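Local coordinates for probable transcriptional regulator, LysR family protein (Rhodococcus sp., PDB 2QL3), which is probably a DNA-binding transcription factor of the LysR family, present here as its C-terminal effector-binding (substrate-binding-like) domain, at residues 59-64 with 180-185; 75-80 with 154-159. All coordinates share one frame; numbering follows the deposited sequence.

Contact 1. Residues 59-64 with 180-185; sequences IVYDLD and ASVAVV
Val60 and Val185 face each other as a hydrogen-bonded antiparallel pair, and their backbones grip each other in both directions. Val185 N donates a hydrogen bond to Val60 O at 2.8 Å, nearly straight at 171°, and Val60 N returns a bond to Val185 O at 3.0 Å. On the side of the sheet that carries this pair, each valine turns its CG2 into the position between backbone N and carbonyl carbon (chi1 of Val60 -70°), which lets the two CG2 methyls meet at 3.6 Å. Tyr61 and Val184 follow as a non-hydrogen-bonded pair and project from the other side; there Tyr61 CD1 rests 3.9 Å from Val184 CG2, the methyl approaching the ring obliquely. The pairing joins strand 57-61 to strand 182-189 within the mixed sheet, in the alpha/beta fold of the LysR effector-binding domain, akin to periplasmic binding proteins. Beyond Tyr61, Asp62 N still bonds Ala183 O at 2.8 Å, and Asp62 is also the centre of an inverse gamma turn. A water bridges the two backbones, donating to Asp62 O and accepting from Ala183 N. Val182 CG1 reaches across to Leu63 CG at 3.9 Å, the two side chains meeting at about a right angle. His117 of helix 114-125 packs on both Leu63 and Val182, while Leu20 and Met23 of helix 20-30 lie against Ile59.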
ATOM      1  N   ILE A  59      -3.924  -2.496 -16.557  1.00 27.09           N
ATOM      2  CA  ILE A  59      -4.852  -1.517 -16.062  1.00 27.20           C
ATOM      3  C   ILE A  59      -4.004  -0.380 -15.523  1.00 26.87           C
ATOM      4  O   ILE A  59      -3.235  -0.561 -14.581  1.00 28.22           O
ATOM      5  CB  ILE A  59      -5.723  -2.053 -14.925  1.00 27.76           C
ATOM      6  CG1 ILE A  59      -6.453  -3.355 -15.360  1.00 28.35           C
ATOM      7  CG2 ILE A  59      -6.686  -0.976 -14.423  1.00 25.66           C
ATOM      8  CD1 ILE A  59      -7.322  -3.225 -16.565  1.00 23.07           C
ATOM      9  N   VAL A  60      -4.111   0.796 -16.148  1.00 26.26           N
ATOM     10  CA  VAL A  60      -3.195   1.900 -15.836  1.00 25.27           C
ATOM     11  C   VAL A  60      -3.875   3.257 -15.869  1.00 26.47           C
ATOM     12  O   VAL A  60      -4.934   3.413 -16.468  1.00 26.63           O
ATOM     13  CB  VAL A  60      -1.957   1.959 -16.815  1.00 25.33           C
ATOM     14  CG1 VAL A  60      -1.047   0.820 -16.563  1.00 23.66           C
ATOM     15  CG2 VAL A  60      -2.385   1.976 -18.281  1.00 21.27           C
ATOM     16  N   TYR A  61      -3.259   4.260 -15.243  1.00 27.51           N
ATOM     17  CA  TYR A  61      -3.656   5.619 -15.555  1.00 27.68           C
ATOM     18  C   TYR A  61      -3.165   5.995 -16.938  1.00 27.99           C
ATOM     19  O   TYR A  61      -2.039   5.696 -17.313  1.00 28.27           O
ATOM     20  CB  TYR A  61      -3.103   6.635 -14.561  1.00 27.88           C
ATOM     21  CG  TYR A  61      -3.335   6.385 -13.094  1.00 29.09           C
ATOM     22  CD1 TYR A  61      -4.601   6.510 -12.527  1.00 28.48           C
ATOM     23  CD2 TYR A  61      -2.261   6.105 -12.251  1.00 27.09           C
ATOM     24  CE1 TYR A  61      -4.793   6.360 -11.153  1.00 31.04           C
ATOM     25  CE2 TYR A  61      -2.456   5.901 -10.871  1.00 32.12           C
ATOM     26  CZ  TYR A  61      -3.730   6.042 -10.334  1.00 30.55           C
ATOM     27  OH  TYR A  61      -3.944   5.876  -8.972  1.00 34.92           O
ATOM     28  N   ASP A  62      -3.989   6.704 -17.702  1.00 29.28           N
ATOM     29  CA  ASP A  62      -3.567   7.187 -19.018  1.00 30.28           C
ATOM     30  C   ASP A  62      -2.804   8.481 -18.793  1.00 31.34           C
ATOM     31  O   ASP A  62      -3.347   9.590 -18.993  1.00 32.36           O
ATOM     32  CB  ASP A  62      -4.802   7.411 -19.887  1.00 30.69           C
ATOM     33  CG  ASP A  62      -4.485   7.795 -21.330  1.00 33.24           C
ATOM     34  OD1 ASP A  62      -3.330   7.696 -21.835  1.00 34.87           O
ATOM     35  OD2 ASP A  62      -5.450   8.232 -21.961  1.00 35.80           O
ATOM     36  N   LEU A  63      -1.567   8.321 -18.306  1.00 31.63           N
ATOM     37  CA  LEU A  63      -0.541   9.362 -18.147  1.00 30.93           C
ATOM     38  C   LEU A  63       0.802   8.812 -18.649  1.00 31.65           C
ATOM     39  O   LEU A  63       1.254   7.727 -18.231  1.00 28.72           O
ATOM     40  CB  LEU A  63      -0.386   9.803 -16.663  1.00 32.20           C
ATOM     41  CG  LEU A  63      -1.600  10.399 -15.962  1.00 32.10           C
ATOM     42  CD1 LEU A  63      -1.411  10.528 -14.499  1.00 26.84           C
ATOM     43  CD2 LEU A  63      -1.957  11.757 -16.576  1.00 32.91           C
ATOM     44  N   ASP A  64       1.415   9.541 -19.583  1.00 33.27           N
ATOM     45  CA  ASP A  64       2.771   9.210 -20.075  1.00 34.13           C
ATOM     46  C   ASP A  64       2.885   7.787 -20.710  1.00 33.85           C
ATOM     47  O   ASP A  64       3.898   7.117 -20.555  1.00 34.62           O
ATOM     48  CB  ASP A  64       3.830   9.366 -18.926  1.00 34.82           C
ATOM     49  CG  ASP A  64       3.760  10.746 -18.153  1.00 37.03           C
ATOM     50  OD1 ASP A  64       3.595  11.785 -18.801  1.00 38.61           O
ATOM     51  OD2 ASP A  64       3.949  10.791 -16.885  1.00 37.49           O
ATOM     52  N   ALA A 180      -7.074  18.752 -14.330  1.00 28.10           N
ATOM     53  CA  ALA A 180      -7.415  17.856 -15.434  1.00 27.98           C
ATOM     54  C   ALA A 180      -7.838  16.500 -14.838  1.00 27.64           C
ATOM     55  O   ALA A 180      -7.219  16.048 -13.861  1.00 26.79           O
ATOM     56  CB  ALA A 180      -6.159  17.696 -16.367  1.00 27.26           C
ATOM     57  N   SER A 181      -8.924  15.914 -15.334  1.00 26.70           N
ATOM     58  CA  SER A 181      -9.290  14.553 -14.945  1.00 28.82           C
ATOM     59  C   SER A 181      -8.306  13.549 -15.545  1.00 28.45           C
ATOM     60  O   SER A 181      -7.705  13.807 -16.601  1.00 29.09           O
ATOM     61  CB  SER A 181     -10.710  14.198 -15.402  1.00 29.26           C
ATOM     62  OG  SER A 181     -11.583  15.111 -14.768  1.00 31.42           O
ATOM     63  N   VAL A 182      -8.171  12.413 -14.877  1.00 27.64           N
ATOM     64  CA  VAL A 182      -7.286  11.378 -15.326  1.00 27.61           C
ATOM     65  C   VAL A 182      -8.106  10.132 -15.526  1.00 27.42           C
ATOM     66  O   VAL A 182      -8.837   9.708 -14.624  1.00 28.31           O
ATOM     67  CB  VAL A 182      -6.147  11.123 -14.277  1.00 27.70           C
ATOM     68  CG1 VAL A 182      -5.223   9.938 -14.715  1.00 28.30           C
ATOM     69  CG2 VAL A 182      -5.345  12.385 -14.054  1.00 24.31           C
ATOM     70  N   ALA A 183      -7.973   9.569 -16.719  1.00 27.73           N
ATOM     71  CA  ALA A 183      -8.579   8.314 -17.065  1.00 29.24           C
ATOM     72  C   ALA A 183      -7.745   7.154 -16.562  1.00 29.70           C
ATOM     73  O   ALA A 183      -6.509   7.157 -16.646  1.00 29.46           O
ATOM     74  CB  ALA A 183      -8.769   8.224 -18.576  1.00 27.96           C
ATOM     75  N   VAL A 184      -8.457   6.178 -16.013  1.00 30.30           N
ATOM     76  CA  VAL A 184      -7.980   4.849 -15.837  1.00 28.79           C
ATOM     77  C   VAL A 184      -8.431   4.058 -17.078  1.00 29.37           C
ATOM     78  O   VAL A 184      -9.633   4.039 -17.454  1.00 27.27           O
ATOM     79  CB  VAL A 184      -8.537   4.274 -14.559  1.00 30.03           C
ATOM     80  CG1 VAL A 184      -7.993   2.829 -14.288  1.00 30.57           C
ATOM     81  CG2 VAL A 184      -8.175   5.195 -13.373  1.00 29.67           C
ATOM     82  N   VAL A 185      -7.452   3.416 -17.724  1.00 28.50           N
ATOM     83  CA  VAL A 185      -7.674   2.637 -18.942  1.00 25.93           C
ATOM     84  C   VAL A 185      -7.303   1.141 -18.792  1.00 25.83           C
ATOM     85  O   VAL A 185      -6.482   0.786 -17.951  1.00 24.86           O
ATOM     86  CB  VAL A 185      -6.896   3.258 -20.119  1.00 26.52           C
ATOM     87  CG1 VAL A 185      -7.375   4.736 -20.369  1.00 26.44           C
ATOM     88  CG2 VAL A 185      -5.332   3.203 -19.877  1.00 25.07           C
TER
HETATM   89  O   HOH W   1      -5.797  10.835 -18.505  1.00 34.64           O

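Contact 2. Residues 75-80 with 154-159. With PO4 (phosphate ion), chain R.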
HETATM    1  N   MSE A  75     -12.837   4.455 -16.424  1.00 33.30           N
HETATM    2  CA  MSE A  75     -13.353   5.469 -15.524  1.00 37.09           C
HETATM    3  C   MSE A  75     -12.396   6.660 -15.590  1.00 34.79           C
HETATM    4  O   MSE A  75     -11.290   6.530 -16.104  1.00 32.81           O
HETATM    5  CB  MSE A  75     -13.532   4.977 -14.080  1.00 35.87           C
HETATM    6  CG  MSE A  75     -12.403   4.100 -13.451  1.00 38.90           C
HETATM    7 SE   MSE A  75     -11.832   4.922 -11.808  0.70 52.57          SE
HETATM    8  CE  MSE A  75     -13.284   4.409 -10.566  1.00 49.57           C
ATOM      9  N   THR A  76     -12.878   7.814 -15.123  1.00 32.60           N
ATOM     10  CA  THR A  76     -12.111   9.030 -15.090  1.00 32.95           C
ATOM     11  C   THR A  76     -12.238   9.605 -13.669  1.00 32.71           C
ATOM     12  O   THR A  76     -13.286   9.499 -13.049  1.00 32.16           O
ATOM     13  CB  THR A  76     -12.665  10.053 -16.064  1.00 32.79           C
ATOM     14  OG1 THR A  76     -12.539   9.552 -17.394  1.00 36.93           O
ATOM     15  CG2 THR A  76     -11.845  11.300 -16.015  1.00 34.19           C
ATOM     16  N   ARG A  77     -11.196  10.224 -13.169  1.00 32.03           N
ATOM     17  CA  ARG A  77     -11.300  10.843 -11.840  1.00 34.48           C
ATOM     18  C   ARG A  77     -10.506  12.088 -11.790  1.00 32.39           C
ATOM     19  O   ARG A  77      -9.420  12.182 -12.333  1.00 32.61           O
ATOM     20  CB  ARG A  77     -10.781   9.914 -10.724  1.00 36.33           C
ATOM     21  CG  ARG A  77     -11.385   8.512 -10.750  1.00 39.98           C
ATOM     22  CD  ARG A  77     -12.374   8.351  -9.641  1.00 46.21           C
ATOM     23  NE  ARG A  77     -11.821   7.452  -8.626  1.00 48.68           N
ATOM     24  CZ  ARG A  77     -12.207   7.406  -7.339  1.00 47.58           C
ATOM     25  NH1 ARG A  77     -13.178   8.219  -6.891  1.00 45.71           N
ATOM     26  NH2 ARG A  77     -11.630   6.524  -6.516  1.00 37.30           N
ATOM     27  N   GLU A  78     -11.078  13.040 -11.098  1.00 33.49           N
ATOM     28  CA  GLU A  78     -10.470  14.316 -10.770  1.00 34.03           C
ATOM     29  C   GLU A  78      -9.453  14.150  -9.627  1.00 32.66           C
ATOM     30  O   GLU A  78      -9.784  13.566  -8.620  1.00 32.78           O
ATOM     31  CB  GLU A  78     -11.610  15.183 -10.272  1.00 35.85           C
ATOM     32  CG  GLU A  78     -12.188  16.175 -11.227  1.00 40.89           C
ATOM     33  CD  GLU A  78     -11.811  17.591 -10.795  1.00 48.77           C
ATOM     34  OE1 GLU A  78     -11.110  18.251 -11.601  1.00 52.38           O
ATOM     35  OE2 GLU A  78     -12.206  18.039  -9.661  1.00 46.69           O
ATOM     36  N   PRO A  79      -8.224  14.682  -9.767  1.00 31.95           N
ATOM     37  CA  PRO A  79      -7.391  14.783  -8.534  1.00 31.55           C
ATOM     38  C   PRO A  79      -8.128  15.560  -7.438  1.00 31.05           C
ATOM     39  O   PRO A  79      -8.859  16.531  -7.760  1.00 30.97           O
ATOM     40  CB  PRO A  79      -6.165  15.598  -8.957  1.00 30.92           C
ATOM     41  CG  PRO A  79      -6.189  15.584 -10.481  1.00 31.94           C
ATOM     42  CD  PRO A  79      -7.551  15.196 -10.978  1.00 30.67           C
HETATM   43  N   MSE A  80      -7.938  15.121  -6.184  1.00 29.58           N
HETATM   44  CA  MSE A  80      -8.501  15.746  -4.977  1.00 29.67           C
HETATM   45  C   MSE A  80      -7.446  15.991  -3.879  1.00 28.55           C
HETATM   46  O   MSE A  80      -6.417  15.323  -3.790  1.00 26.01           O
HETATM   47  CB  MSE A  80      -9.652  14.916  -4.408  1.00 30.86           C
HETATM   48  CG  MSE A  80      -9.238  13.600  -3.738  1.00 34.62           C
HETATM   49 SE   MSE A  80     -10.586  12.152  -4.003  0.50 34.33          SE
HETATM   50  CE  MSE A  80     -10.091  11.426  -5.761  1.00 38.12           C
ATOM     51  N   LEU A 154      -4.496  13.060  -4.323  1.00 30.77           N
ATOM     52  CA  LEU A 154      -4.694  11.661  -4.714  1.00 29.52           C
ATOM     53  C   LEU A 154      -5.693  11.571  -5.851  1.00 29.70           C
ATOM     54  O   LEU A 154      -6.648  12.356  -5.947  1.00 29.16           O
ATOM     55  CB  LEU A 154      -5.195  10.811  -3.517  1.00 29.81           C
ATOM     56  CG  LEU A 154      -4.268  10.602  -2.268  1.00 26.34           C
ATOM     57  CD1 LEU A 154      -5.031   9.941  -1.161  1.00 21.44           C
ATOM     58  CD2 LEU A 154      -2.901   9.875  -2.516  1.00 24.87           C
ATOM     59  N   LEU A 155      -5.474  10.564  -6.696  1.00 30.86           N
ATOM     60  CA  LEU A 155      -6.252  10.337  -7.903  1.00 31.36           C
ATOM     61  C   LEU A 155      -7.401   9.386  -7.604  1.00 31.11           C
ATOM     62  O   LEU A 155      -8.306   9.219  -8.425  1.00 31.24           O
ATOM     63  CB  LEU A 155      -5.364   9.764  -9.030  1.00 31.88           C
ATOM     64  CG  LEU A 155      -4.581  10.800  -9.847  1.00 36.03           C
ATOM     65  CD1 LEU A 155      -5.547  11.511 -10.757  1.00 41.67           C
ATOM     66  CD2 LEU A 155      -3.920  11.865  -8.983  1.00 42.78           C
ATOM     67  N   GLN A 156      -7.335   8.724  -6.464  1.00 29.11           N
ATOM     68  CA  GLN A 156      -8.417   7.851  -6.108  1.00 29.76           C
ATOM     69  C   GLN A 156      -8.834   8.030  -4.658  1.00 28.45           C
ATOM     70  O   GLN A 156      -8.083   8.542  -3.827  1.00 27.86           O
ATOM     71  CB  GLN A 156      -8.018   6.402  -6.338  1.00 31.11           C
ATOM     72  CG  GLN A 156      -7.476   6.121  -7.743  1.00 33.97           C
ATOM     73  CD  GLN A 156      -7.166   4.698  -7.870  1.00 40.80           C
ATOM     74  OE1 GLN A 156      -6.000   4.284  -7.702  1.00 44.41           O
ATOM     75  NE2 GLN A 156      -8.208   3.898  -8.094  1.00 38.42           N
ATOM     76  N   ARG A 157     -10.021   7.544  -4.368  1.00 27.47           N
ATOM     77  CA  ARG A 157     -10.635   7.730  -3.070  1.00 27.35           C
ATOM     78  C   ARG A 157     -11.205   6.408  -2.553  1.00 27.40           C
ATOM     79  O   ARG A 157     -12.255   6.000  -2.980  1.00 26.38           O
ATOM     80  CB  ARG A 157     -11.730   8.800  -3.139  1.00 26.79           C
ATOM     81  CG  ARG A 157     -12.617   8.780  -1.913  1.00 25.80           C
ATOM     82  CD  ARG A 157     -12.936  10.058  -1.258  1.00 32.33           C
ATOM     83  NE  ARG A 157     -14.149  10.698  -1.725  1.00 35.07           N
ATOM     84  CZ  ARG A 157     -15.012  11.413  -0.989  1.00 35.07           C
ATOM     85  NH1 ARG A 157     -16.042  11.965  -1.611  1.00 37.94           N
ATOM     86  NH2 ARG A 157     -14.915  11.580   0.326  1.00 30.35           N
ATOM     87  N   PRO A 158     -10.517   5.776  -1.569  1.00 27.93           N
ATOM     88  CA  PRO A 158     -11.097   4.622  -0.858  1.00 27.55           C
ATOM     89  C   PRO A 158     -12.515   4.898  -0.401  1.00 27.58           C
ATOM     90  O   PRO A 158     -12.836   6.018   0.023  1.00 28.27           O
ATOM     91  CB  PRO A 158     -10.160   4.430   0.335  1.00 26.14           C
ATOM     92  CG  PRO A 158      -8.825   4.897  -0.212  1.00 27.49           C
ATOM     93  CD  PRO A 158      -9.159   6.105  -1.080  1.00 26.90           C
ATOM     94  N   ARG A 159     -13.350   3.871  -0.436  1.00 27.56           N
ATOM     95  CA  ARG A 159     -14.775   4.065  -0.136  1.00 27.77           C
ATOM     96  C   ARG A 159     -15.122   4.592   1.248  1.00 26.97           C
ATOM     97  O   ARG A 159     -16.146   5.291   1.399  1.00 27.70           O
ATOM     98  CB  ARG A 159     -15.594   2.801  -0.462  1.00 28.75           C
ATOM     99  CG  ARG A 159     -16.800   3.164  -1.386  1.00 34.18           C
ATOM    100  CD  ARG A 159     -17.304   2.047  -2.302  1.00 35.99           C
ATOM    101  NE  ARG A 159     -17.124   2.306  -3.732  1.00 39.81           N
ATOM    102  CZ  ARG A 159     -16.743   1.376  -4.617  1.00 43.43           C
ATOM    103  NH1 ARG A 159     -16.472   0.138  -4.221  1.00 41.43           N
ATOM    104  NH2 ARG A 159     -16.612   1.678  -5.910  1.00 47.33           N
TER
HETATM  105  P   PO4 R1674     -16.566   7.619 -15.193  1.00 78.21           P
HETATM  106  O1  PO4 R1674     -17.265   8.827 -15.793  1.00 79.55           O
HETATM  107  O2  PO4 R1674     -16.457   6.530 -16.251  1.00 79.90           O
HETATM  108  O3  PO4 R1674     -15.208   8.076 -14.752  1.00 78.93           O
HETATM  109  O4  PO4 R1674     -17.285   7.053 -13.978  1.00 79.19           O
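Met80 and Leu154 form one hydrogen-bonded antiparallel pair, Met80 N to Leu154 O at 3.1 Å and Leu154 N to Met80 O at 3.0 Å. Past this pair the segment 154-159 is irregular, and the rest of the contact is made largely by side chains. Met80, modelled as selenomethionine, has its CG between backbone N and carbonyl carbon (chi1 72°), and two further bends fold the chain back toward the opposing backbone. Its SE lies 3.6 Å from Arg157 CB, with the two side chains crossing at about a right angle, while the terminal CE sits 3.8 Å from Gln156 C. Arg77 comes from farther back along its strand. Its CB lies 3.4 Å from Leu155 O, and bends at chi2 and chi3 lay the guanidinium along the backbone of Gln156 and Arg157. Arg77 NH2 comes within 3.5 Å of Gln156 CA, and Arg157 O lies in the guanidinium plane, at its edge. Arg77 NE is buried here with no partner in the model. Arg157 instead turns its own guanidinium away to a salt bridge with Asp161. Pro79 and Leu155 lie side by side, CG to CD1 4.1 Å, and His117 of helix 114-125 touches both. A phosphate ion, probably from the crystallisation liquor, sits beside Thr76. Farther along the loop, Arg159 NH1 bonds to Glu165 O of the second subunit. The long strand 69-84, which pairs with 182-189 and also with the short strand 152-154, is consistent with one of the crossover strands between the two alpha/beta subdomains of the LysR effector-binding domain.

The two contacts show how one sheet can carry connections that the sequence keeps far apart. Their centres lie 11 Å apart, and strands 69-84 and 182-189 are neighbours in the same mixed sheet, where Val182 O probably accepts a hydrogen bond from Arg77 N and Val184 N probably gives one to Met75 O. Along the chain the order is 59-64, 75-80, 154-159, 180-185, which nests contact 2 inside the loop closed by contact 1. The chain probably passes from the first subdomain to the second along strand 69-84 and returns along strand 182-189, side by side and antiparallel, as in the two-strand hinge linking the subdomains of LysR effector-binding domains.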